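Local coordinates for protein carboxynorspermidine decarboxylase (Campylobacter jejuni subsp. jejuni 81116, PDB 3N29) that probably decarboxylates carboxynorspermidine to norspermidine with pyridoxal-5'-phosphate as cofactor, in the manner of the beta/alpha-barrel basic amino acid decarboxylases, at residues A[44-50]-A[278-284]; A[314-319]-A[370-375]; A[338-344]-A[357-363]; A[298-303]-A[350-355]. One frame throughout, in Å; residues are numbered along the deposited sequence.

Interaction 1: A[44-50]-A[278-284]; sequences TPAYILE and TGNLVAS
Leu281 lays its CD1 methyl over one face of the Tyr47 ring, 4.1 Å from the ring centroid and only 13° off the normal, a CH-pi contact between a non-hydrogen-bonded pair of two antiparallel strands. With CG anti to the backbone N (chi1 167°), Leu281 carries its CD1 branch over to the ring on the neighbouring strand. On the other surface of the sheet Ile48 CD1 meets Val282 CG2 at 3.9 Å, the two chains crossing at a slant. Gly279 pairs with Leu49, and its CA lies against Ile48 O at 3.1 Å; Leu49 CD1 packs tightly against Thr278, 3.4 Å from its CB.

The backbones are joined by reciprocal bonds between Ala46 and Val282 and between Ile48 and Asn280; of these Asn280 N to Ile48 O is the longest, 3.2 Å. Glu50 N to Thr278 O, 2.9 Å, closes one end. At the other, Thr44, joined to Pro45 by a cis peptide bond, brings OG1 to 2.7 Å from Ser284 OG, and the same OG1 is hydrogen-bonded to Asp299. Tyr47 OH is hydrogen-bonded to the backbone O of His305 and to ND2 of Asn383, and Glu50 forms a salt bridge with Lys53.

Within the C-terminal sheet domain, strand 46-50 lies between antiparallel strand 279-290 and parallel strand 393-397, and helix 51-68 follows it directly.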
# COMPACT_ATOMS: atom_id res chain seq x y z
N THR A 44 6.49 8.46 18.43
CA THR A 44 5.83 8.76 17.14
C THR A 44 6.49 7.89 16.13
O THR A 44 7.61 7.47 16.33
CB THR A 44 5.97 10.25 16.73
OG1 THR A 44 7.36 10.62 16.81
CG2 THR A 44 5.11 11.14 17.65
N PRO A 45 5.79 7.55 15.06
CA PRO A 45 4.45 8.01 14.80
C PRO A 45 3.38 7.16 15.43
O PRO A 45 3.66 6.00 15.89
CB PRO A 45 4.34 7.93 13.27
CG PRO A 45 5.26 6.76 12.94
CD PRO A 45 6.37 6.82 13.93
N ALA A 46 2.16 7.69 15.48
CA ALA A 46 1.07 6.93 16.09
C ALA A 46 -0.26 7.34 15.46
O ALA A 46 -0.53 8.51 15.31
CB ALA A 46 1.04 7.15 17.71
N TYR A 47 -1.16 6.41 15.19
CA TYR A 47 -2.52 6.78 14.87
C TYR A 47 -3.28 6.81 16.22
O TYR A 47 -3.21 5.82 16.96
CB TYR A 47 -3.22 5.73 14.00
CG TYR A 47 -2.61 5.41 12.62
CD1 TYR A 47 -2.95 6.14 11.53
CD2 TYR A 47 -1.66 4.40 12.47
CE1 TYR A 47 -2.41 5.86 10.29
CE2 TYR A 47 -1.14 4.10 11.23
CZ TYR A 47 -1.47 4.88 10.14
OH TYR A 47 -0.98 4.54 8.86
N ILE A 48 -4.00 7.88 16.50
CA ILE A 48 -4.70 8.03 17.76
C ILE A 48 -6.19 8.22 17.56
O ILE A 48 -6.66 9.22 16.99
CB ILE A 48 -4.07 9.15 18.60
CG1 ILE A 48 -2.57 8.96 18.73
CG2 ILE A 48 -4.76 9.17 20.02
CD1 ILE A 48 -1.89 10.07 19.57
N LEU A 49 -6.93 7.20 17.86
CA LEU A 49 -8.41 7.27 17.78
C LEU A 49 -8.97 7.87 19.04
O LEU A 49 -8.49 7.53 20.13
CB LEU A 49 -8.96 5.90 17.56
CG LEU A 49 -10.48 5.68 17.66
CD1 LEU A 49 -11.11 6.18 16.46
CD2 LEU A 49 -10.75 4.22 17.64
N GLU A 50 -9.97 8.73 18.90
CA GLU A 50 -10.54 9.44 20.02
C GLU A 50 -11.90 8.83 20.32
O GLU A 50 -12.78 8.86 19.49
CB GLU A 50 -10.60 10.92 19.77
CG GLU A 50 -9.21 11.54 19.57
CD GLU A 50 -9.26 12.97 19.07
OE1 GLU A 50 -9.94 13.82 19.71
OE2 GLU A 50 -8.64 13.26 18.03
N THR A 278 -12.57 10.66 13.45
CA THR A 278 -12.36 10.10 14.77
C THR A 278 -10.92 10.16 15.28
O THR A 278 -10.69 9.85 16.38
CB THR A 278 -12.85 8.64 14.85
OG1 THR A 278 -12.10 7.82 13.97
CG2 THR A 278 -14.27 8.56 14.50
N GLY A 279 -9.96 10.47 14.45
CA GLY A 279 -8.58 10.44 14.89
C GLY A 279 -7.54 10.95 13.93
O GLY A 279 -7.83 11.17 12.80
N ASN A 280 -6.32 11.06 14.41
CA ASN A 280 -5.22 11.62 13.65
C ASN A 280 -3.97 10.79 13.63
O ASN A 280 -3.82 9.96 14.43
CB ASN A 280 -4.91 13.02 14.17
CG ASN A 280 -6.15 13.85 14.35
OD1 ASN A 280 -6.99 13.87 13.52
ND2 ASN A 280 -6.25 14.53 15.45
N LEU A 281 -3.10 11.04 12.67
CA LEU A 281 -1.84 10.47 12.69
C LEU A 281 -0.81 11.51 13.15
O LEU A 281 -0.68 12.59 12.52
CB LEU A 281 -1.51 9.94 11.29
CG LEU A 281 -0.08 9.52 10.96
CD1 LEU A 281 0.36 8.39 11.82
CD2 LEU A 281 0.10 9.21 9.41
N VAL A 282 -0.07 11.19 14.23
CA VAL A 282 0.83 12.10 14.88
C VAL A 282 2.24 11.72 14.59
O VAL A 282 2.60 10.54 14.75
CB VAL A 282 0.59 12.12 16.42
CG1 VAL A 282 1.57 13.18 17.01
CG2 VAL A 282 -0.89 12.45 16.67
N ALA A 283 3.06 12.65 14.12
CA ALA A 283 4.42 12.35 13.70
C ALA A 283 5.28 13.42 14.30
O ALA A 283 4.76 14.47 14.76
CB ALA A 283 4.48 12.40 12.15
N SER A 284 6.58 13.21 14.34
CA SER A 284 7.49 14.23 14.77
C SER A 284 8.35 14.75 13.61
O SER A 284 8.71 13.96 12.72
CB SER A 284 8.47 13.62 15.83
OG SER A 284 7.72 13.26 17.03

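Interaction 2: A[314-319]-A[370-375]; sequences YTSEVL and IVFLDQ
Val318 and Phe372 lie side by side and point the same way, at a single bridge by which the loop before strand 321-325 joins strand 369-372 in the mixed beta sheet of the C-terminal domain. Val318 CG2 approaches the ring obliquely, 3.5 Å from Phe372 CD1, while CG1, set anti to the backbone N (chi1 166°), turns to Ile370 CG2. That same Ile370 methyl sits over a face of the Phe372 ring, and Ser316 OG comes to the ring's edge. Leu319 runs alongside Val371 on the more exposed side, with their CB atoms 3.8 Å apart, and Leu373 CD2 closes against Leu319 CB.

Two backbone bonds flank the bridge: Leu319 N to Val371 O, and Leu373 N to Glu317 O. A water spans each end, one between Leu319 O and Val371 N, the other between Glu317 N and Leu373 O. The loop is tied further by Ser316 O, which accepts from Tyr358 OH, and strand 369-372 pairs on with 279-290 through Leu281 and Ala283. Glu317 O is gripped twice, from opposite faces of its carbonyl plane: by Ser316 OG at 2.8 Å and by Leu373 N at 2.9 Å.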
# COMPACT_ATOMS: atom_id res chain seq x y z
N TYR A 314 -4.81 12.92 -2.70
CA TYR A 314 -5.47 14.05 -2.03
C TYR A 314 -4.47 14.53 -1.01
O TYR A 314 -3.46 13.86 -0.75
CB TYR A 314 -6.85 13.65 -1.41
CG TYR A 314 -6.73 12.96 -0.03
CD1 TYR A 314 -6.79 13.71 1.13
CD2 TYR A 314 -6.55 11.56 0.09
CE1 TYR A 314 -6.75 13.10 2.44
CE2 TYR A 314 -6.44 10.95 1.37
CZ TYR A 314 -6.53 11.76 2.55
OH TYR A 314 -6.41 11.24 3.84
N THR A 315 -4.75 15.66 -0.40
CA THR A 315 -3.81 16.25 0.55
C THR A 315 -4.43 16.28 1.92
O THR A 315 -5.50 16.83 2.09
CB THR A 315 -3.37 17.70 0.08
OG1 THR A 315 -2.84 17.63 -1.24
CG2 THR A 315 -2.39 18.36 1.05
N SER A 316 -3.74 15.72 2.92
CA SER A 316 -4.24 15.78 4.28
C SER A 316 -4.19 17.17 4.86
O SER A 316 -3.23 17.91 4.64
CB SER A 316 -3.46 14.83 5.16
OG SER A 316 -3.98 14.78 6.50
N GLU A 317 -5.20 17.48 5.67
CA GLU A 317 -5.15 18.66 6.48
C GLU A 317 -4.22 18.36 7.65
O GLU A 317 -3.99 17.16 8.03
CB GLU A 317 -6.55 19.07 6.98
CG GLU A 317 -7.55 19.43 5.86
CD GLU A 317 -7.36 20.81 5.22
OE1 GLU A 317 -6.48 21.63 5.71
OE2 GLU A 317 -8.10 21.08 4.21
N VAL A 318 -3.62 19.42 8.18
CA VAL A 318 -2.73 19.35 9.33
C VAL A 318 -3.20 20.32 10.38
O VAL A 318 -3.60 21.49 10.04
CB VAL A 318 -1.28 19.68 8.91
CG1 VAL A 318 -0.37 19.96 10.12
CG2 VAL A 318 -0.74 18.52 8.03
N LEU A 319 -3.24 19.85 11.62
CA LEU A 319 -3.73 20.68 12.73
C LEU A 319 -2.89 21.96 12.84
O LEU A 319 -1.66 21.89 12.77
CB LEU A 319 -3.64 19.92 14.02
CG LEU A 319 -4.06 20.60 15.31
CD1 LEU A 319 -5.60 20.85 15.42
CD2 LEU A 319 -3.54 19.75 16.50
N ILE A 370 3.64 17.03 14.39
CA ILE A 370 2.75 17.35 13.24
C ILE A 370 1.57 16.38 13.28
O ILE A 370 1.74 15.12 13.39
CB ILE A 370 3.45 17.17 11.95
CG1 ILE A 370 4.75 18.01 11.93
CG2 ILE A 370 2.49 17.38 10.78
CD1 ILE A 370 4.43 19.56 11.77
N VAL A 371 0.37 16.93 13.31
CA VAL A 371 -0.85 16.15 13.48
C VAL A 371 -1.63 16.16 12.15
O VAL A 371 -2.20 17.19 11.71
CB VAL A 371 -1.70 16.72 14.65
CG1 VAL A 371 -3.03 15.93 14.85
CG2 VAL A 371 -0.84 16.75 15.92
N PHE A 372 -1.60 15.04 11.46
CA PHE A 372 -2.36 14.84 10.22
C PHE A 372 -3.81 14.44 10.60
O PHE A 372 -4.08 13.40 11.26
CB PHE A 372 -1.71 13.77 9.33
CG PHE A 372 -0.38 14.19 8.76
CD1 PHE A 372 -0.34 15.07 7.71
CD2 PHE A 372 0.77 13.76 9.32
CE1 PHE A 372 0.95 15.49 7.20
CE2 PHE A 372 2.03 14.19 8.88
CZ PHE A 372 2.10 15.04 7.80
N LEU A 373 -4.73 15.27 10.12
CA LEU A 373 -6.14 15.18 10.57
C LEU A 373 -6.89 14.06 9.83
O LEU A 373 -6.71 13.89 8.60
CB LEU A 373 -6.85 16.53 10.34
CG LEU A 373 -6.28 17.68 11.18
CD1 LEU A 373 -7.07 19.01 10.84
CD2 LEU A 373 -6.39 17.40 12.69
N ASP A 374 -7.75 13.33 10.55
CA ASP A 374 -8.70 12.39 9.96
C ASP A 374 -8.03 11.27 9.25
O ASP A 374 -8.19 11.07 8.02
CB ASP A 374 -9.68 13.10 9.03
CG ASP A 374 -10.83 12.21 8.59
OD1 ASP A 374 -11.16 11.25 9.36
OD2 ASP A 374 -11.43 12.51 7.51
N GLN A 375 -7.26 10.51 10.01
CA GLN A 375 -6.44 9.46 9.48
C GLN A 375 -6.69 8.06 10.08
O GLN A 375 -5.77 7.23 10.11
CB GLN A 375 -4.97 9.84 9.59
CG GLN A 375 -4.55 11.08 8.76
CD GLN A 375 -4.71 10.90 7.31
OE1 GLN A 375 -5.04 11.85 6.57
NE2 GLN A 375 -4.61 9.70 6.89
O HOH W 1 -7.21 15.70 6.49
O HOH W 2 0.28 19.95 13.57

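Interaction 3: A[338-344]-A[357-363]; sequences NEFAYLL and EYAFDKK
Phe340, Tyr342, Leu344, Tyr358 and Phe360 all hold CG anti to their carbonyl carbon and beside the backbone N (chi1 -56° for Phe340, -64° for Phe360), which sets how they lean along the one surface that their strand positions share in the antiparallel hairpin of strands 340-345 and 354-360. Leu344 crosses Tyr358 at about a right angle and sets CD1 over a face of its ring, 4.0 Å from the centroid, a CH-pi contact. The same methyl lies at the edge of the Phe360 ring. Tyr342 likewise runs across Phe360, CD2 to CD2 at 3.9 Å. Farther out, Lys363 lays CG over the Phe340 ring, 4.0 Å from its centroid, while the backbone of Asp361 comes to the ring's edge. Tyr342 OH touches Lys363 CA and takes its polar partner just beyond, at Leu364 N.

Four backbone bonds hold the strands in register: Phe340 and Phe360 exchange one pair, Tyr342 and Tyr358 another. The opposite surface carries the alanines, acidic chains and Leu343, whose CD2 lies against Glu357 CB. Glu339 OE1 approaches Ala359 CB at 3.6 Å, and Glu357 OE1 does the same to Ala341 CB; Arg322 forms a salt bridge with Glu339 and Lys293 one with Glu357.

The hairpin therefore has an aromatic side, which packs onward through Ile370 of strand 369-372, and a mixed side where acidic chains pass alanines and Leu343 to basic partners. Glu339 OE2 and Asp361 OD1 lie 4.6 Å apart, and the Arg322 salt bridge probably eases the repulsion between these like charges.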
# COMPACT_ATOMS: atom_id res chain seq x y z
N ASN A 338 1.91 36.84 8.47
CA ASN A 338 2.67 36.40 9.67
C ASN A 338 2.83 34.85 9.71
O ASN A 338 2.97 34.27 10.76
CB ASN A 338 2.01 36.89 10.96
CG ASN A 338 2.00 38.44 11.12
OD1 ASN A 338 2.91 39.18 10.67
ND2 ASN A 338 0.96 38.94 11.77
N GLU A 339 2.80 34.18 8.57
CA GLU A 339 2.99 32.71 8.53
C GLU A 339 4.35 32.25 8.05
O GLU A 339 5.13 33.02 7.50
CB GLU A 339 1.93 32.11 7.64
CG GLU A 339 0.49 32.33 8.19
CD GLU A 339 -0.55 31.84 7.20
OE1 GLU A 339 -0.29 31.88 5.97
OE2 GLU A 339 -1.59 31.35 7.64
N PHE A 340 4.61 30.94 8.21
CA PHE A 340 5.84 30.31 7.76
C PHE A 340 5.47 29.07 6.94
O PHE A 340 4.69 28.24 7.41
CB PHE A 340 6.67 29.89 8.96
CG PHE A 340 6.98 31.03 9.87
CD1 PHE A 340 8.06 31.88 9.59
CD2 PHE A 340 6.15 31.33 10.92
CE1 PHE A 340 8.32 32.99 10.40
CE2 PHE A 340 6.42 32.45 11.76
CZ PHE A 340 7.48 33.27 11.46
N ALA A 341 5.98 28.99 5.69
CA ALA A 341 5.71 27.86 4.79
C ALA A 341 6.74 26.74 4.98
O ALA A 341 7.98 27.01 4.97
CB ALA A 341 5.77 28.33 3.29
N TYR A 342 6.26 25.51 5.02
CA TYR A 342 7.14 24.34 4.96
C TYR A 342 6.58 23.23 4.02
O TYR A 342 5.34 22.98 3.99
CB TYR A 342 7.23 23.74 6.35
CG TYR A 342 7.98 24.56 7.38
CD1 TYR A 342 9.32 24.32 7.63
CD2 TYR A 342 7.33 25.51 8.14
CE1 TYR A 342 10.03 25.05 8.59
CE2 TYR A 342 7.99 26.24 9.09
CZ TYR A 342 9.35 26.02 9.29
OH TYR A 342 9.95 26.74 10.24
N LEU A 343 7.47 22.58 3.28
CA LEU A 343 7.19 21.27 2.68
C LEU A 343 7.28 20.21 3.81
O LEU A 343 8.27 20.15 4.54
CB LEU A 343 8.18 20.94 1.56
CG LEU A 343 7.94 21.63 0.22
CD1 LEU A 343 9.13 21.27 -0.79
CD2 LEU A 343 6.57 21.19 -0.31
N LEU A 344 6.22 19.46 4.02
CA LEU A 344 6.25 18.33 4.97
C LEU A 344 6.48 17.06 4.17
O LEU A 344 5.81 16.87 3.12
CB LEU A 344 4.90 18.21 5.66
CG LEU A 344 4.50 19.38 6.55
CD1 LEU A 344 3.18 19.02 7.28
CD2 LEU A 344 5.56 19.87 7.54
N GLU A 357 2.75 21.38 0.85
CA GLU A 357 3.33 22.58 1.41
C GLU A 357 2.28 23.25 2.29
O GLU A 357 1.13 23.37 1.86
CB GLU A 357 3.70 23.56 0.28
CG GLU A 357 4.52 24.67 0.76
CD GLU A 357 4.76 25.76 -0.32
OE1 GLU A 357 5.20 26.90 0.07
OE2 GLU A 357 4.45 25.50 -1.50
N TYR A 358 2.65 23.56 3.53
CA TYR A 358 1.69 24.05 4.50
C TYR A 358 2.22 25.30 5.20
O TYR A 358 3.47 25.49 5.33
CB TYR A 358 1.45 22.98 5.58
CG TYR A 358 0.91 21.63 5.13
CD1 TYR A 358 -0.40 21.28 5.34
CD2 TYR A 358 1.74 20.68 4.50
CE1 TYR A 358 -0.90 20.05 4.96
CE2 TYR A 358 1.23 19.39 4.10
CZ TYR A 358 -0.08 19.10 4.34
OH TYR A 358 -0.58 17.86 3.98
N ALA A 359 1.28 26.13 5.64
CA ALA A 359 1.54 27.36 6.29
C ALA A 359 1.22 27.16 7.76
O ALA A 359 0.12 26.66 8.08
CB ALA A 359 0.62 28.45 5.75
N PHE A 360 2.18 27.55 8.60
CA PHE A 360 2.05 27.55 10.06
C PHE A 360 2.17 28.98 10.62
O PHE A 360 2.75 29.85 9.96
CB PHE A 360 3.15 26.66 10.68
CG PHE A 360 3.07 25.20 10.31
CD1 PHE A 360 2.48 24.28 11.17
CD2 PHE A 360 3.61 24.73 9.12
CE1 PHE A 360 2.44 22.91 10.87
CE2 PHE A 360 3.54 23.38 8.80
CZ PHE A 360 2.94 22.47 9.65
N ASP A 361 1.64 29.19 11.84
CA ASP A 361 1.75 30.46 12.60
C ASP A 361 3.09 30.72 13.26
O ASP A 361 3.35 31.82 13.73
CB ASP A 361 0.79 30.43 13.80
CG ASP A 361 -0.61 30.70 13.40
OD1 ASP A 361 -0.88 30.83 12.19
OD2 ASP A 361 -1.45 30.81 14.32
N LYS A 362 3.92 29.69 13.38
CA LYS A 362 5.25 29.86 13.96
C LYS A 362 6.22 28.88 13.32
O LYS A 362 5.79 27.94 12.66
CB LYS A 362 5.17 29.61 15.47
CG LYS A 362 4.37 28.39 15.83
CD LYS A 362 4.67 27.87 17.27
CE LYS A 362 4.41 26.35 17.35
NZ LYS A 362 4.90 25.75 18.66
N LYS A 363 7.52 29.12 13.46
CA LYS A 363 8.50 28.24 12.86
C LYS A 363 8.42 26.90 13.51
O LYS A 363 8.11 26.79 14.68
CB LYS A 363 9.93 28.77 13.03
CG LYS A 363 10.17 30.01 12.23
CD LYS A 363 11.54 30.63 12.57
CE LYS A 363 11.83 31.75 11.62
NZ LYS A 363 12.18 31.21 10.29
O HOH W 3 -1.49 29.06 9.40

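Interaction 4: A[298-303]-A[350-355]; sequences LDTSSE and LAGDVM
Asp353 turns its carboxylate to the start of helix 302-305 and takes three hydrogen bonds from two consecutive serines, the helix N-cap Ser301 and the first helical residue Ser302. Its OD1 is held by Ser302 N, arriving on the syn side at 2.8 Å, and by Ser302 OG, arriving from above the carboxylate plane. OD2 receives Ser301 OG at 2.9 Å, also out of plane. Ser302 supplies both bonds with its OG between backbone N and carbonyl carbon (chi1 57°). The helix end would probably favour the negative charge of Asp353.

Around this centre, Met355 bends at chi2 (68°) to bring CE to 3.7 Å from Ser302 N, and Leu350 CD1 meets the carboxylate of Glu303, 3.5 Å from OE1. That carboxylate forms a salt bridge with Lys382 of the second subunit, a residue of the norspermidine pocket.

Asp353 closes a type I turn from Leu350, with a weak N-to-O bond, and its OD2 is further bonded to Thr348 OG1. Leu350 O and Asp353 also meet Arg180 of the second subunit, at the dimer interface. Phe372 of strand 369-372 packs on both Met355 and Thr300, and Met355 CE presses to 3.4 Å from Thr300 CG2.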
# COMPACT_ATOMS: atom_id res chain seq x y z
N LEU A 298 9.71 14.26 8.42
CA LEU A 298 8.98 13.68 9.53
C LEU A 298 9.30 12.20 9.70
O LEU A 298 9.81 11.54 8.76
CB LEU A 298 7.50 13.84 9.35
CG LEU A 298 7.07 15.22 8.93
CD1 LEU A 298 5.57 15.24 8.78
CD2 LEU A 298 7.67 16.32 9.84
N ASP A 299 8.83 11.61 10.82
CA ASP A 299 8.97 10.15 11.03
C ASP A 299 7.78 9.33 10.57
O ASP A 299 7.41 8.25 11.12
CB ASP A 299 9.40 9.84 12.49
CG ASP A 299 8.37 10.29 13.55
OD1 ASP A 299 7.34 10.82 13.18
OD2 ASP A 299 8.65 10.09 14.77
N THR A 300 7.13 9.80 9.52
CA THR A 300 6.02 9.11 8.96
C THR A 300 6.17 9.25 7.45
O THR A 300 7.07 9.93 6.96
CB THR A 300 4.65 9.62 9.46
OG1 THR A 300 3.65 8.68 9.13
CG2 THR A 300 4.19 10.99 8.83
N SER A 301 5.39 8.48 6.74
CA SER A 301 5.51 8.42 5.25
C SER A 301 4.14 8.47 4.63
O SER A 301 3.19 7.77 5.03
CB SER A 301 6.26 7.17 4.83
OG SER A 301 5.86 6.72 3.55
N SER A 302 4.00 9.32 3.60
CA SER A 302 2.74 9.38 2.86
C SER A 302 2.51 8.04 2.21
O SER A 302 1.41 7.48 2.38
CB SER A 302 2.78 10.55 1.84
OG SER A 302 3.90 10.33 0.99
N GLU A 303 3.52 7.49 1.56
CA GLU A 303 3.39 6.23 0.79
C GLU A 303 3.00 5.01 1.66
O GLU A 303 2.14 4.22 1.30
CB GLU A 303 4.70 5.92 0.12
CG GLU A 303 4.71 4.56 -0.61
CD GLU A 303 4.52 4.70 -2.13
OE1 GLU A 303 4.66 5.87 -2.64
OE2 GLU A 303 4.26 3.66 -2.78
N LEU A 350 12.03 7.48 -0.93
CA LEU A 350 11.46 7.85 -2.25
C LEU A 350 11.48 9.35 -2.39
O LEU A 350 11.16 10.04 -1.47
CB LEU A 350 9.97 7.45 -2.38
CG LEU A 350 9.66 5.96 -2.25
CD1 LEU A 350 8.09 5.72 -2.24
CD2 LEU A 350 10.35 5.25 -3.37
N ALA A 351 11.82 9.84 -3.56
CA ALA A 351 11.77 11.30 -3.84
C ALA A 351 10.41 11.93 -3.63
O ALA A 351 10.30 13.07 -3.12
CB ALA A 351 12.22 11.51 -5.28
N GLY A 352 9.37 11.21 -4.02
CA GLY A 352 7.96 11.69 -3.96
C GLY A 352 7.24 11.54 -2.64
O GLY A 352 6.01 11.68 -2.55
N ASP A 353 7.98 11.21 -1.60
CA ASP A 353 7.35 11.06 -0.24
C ASP A 353 7.25 12.43 0.36
O ASP A 353 8.02 12.79 1.24
CB ASP A 353 8.14 10.11 0.65
CG ASP A 353 7.33 9.59 1.89
OD1 ASP A 353 6.26 10.15 2.15
OD2 ASP A 353 7.83 8.66 2.62
N VAL A 354 6.25 13.17 -0.12
CA VAL A 354 5.99 14.56 0.21
C VAL A 354 4.47 14.63 0.54
O VAL A 354 3.61 14.20 -0.26
CB VAL A 354 6.34 15.47 -1.01
CG1 VAL A 354 5.81 16.92 -0.84
CG2 VAL A 354 7.88 15.37 -1.31
N MET A 355 4.13 15.25 1.66
CA MET A 355 2.72 15.41 2.00
C MET A 355 2.06 16.64 1.34
O MET A 355 0.85 16.63 1.09
CB MET A 355 2.53 15.47 3.49
CG MET A 355 2.83 14.17 4.25
SD MET A 355 4.67 13.62 4.29
CE MET A 355 4.55 12.30 5.66

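How the interactions relate
All four contacts belong to the sheet domain and lie on the same side of the chain's centre. Interaction 1 closes first along the chain; interaction 3 is nested inside the loop closed by interaction 2, while interaction 4 crosses both. Interactions 1 and 2, with centres about 10 Å apart, meet where strands 279-290 and 369-372 pair. Interactions 3 and 4 share strand 354-360. Asp299 links interaction 4 back to 44-50 and 278-284. Interactions 1 and 3 do not touch, their centres being about 20 Å apart. One hydrogen-bonded sheet thus ties the strand preceding the barrel and an outer hairpin to the dimer interface, where Glu303 reaches Lys382 of the second subunit, a residue of the norspermidine pocket.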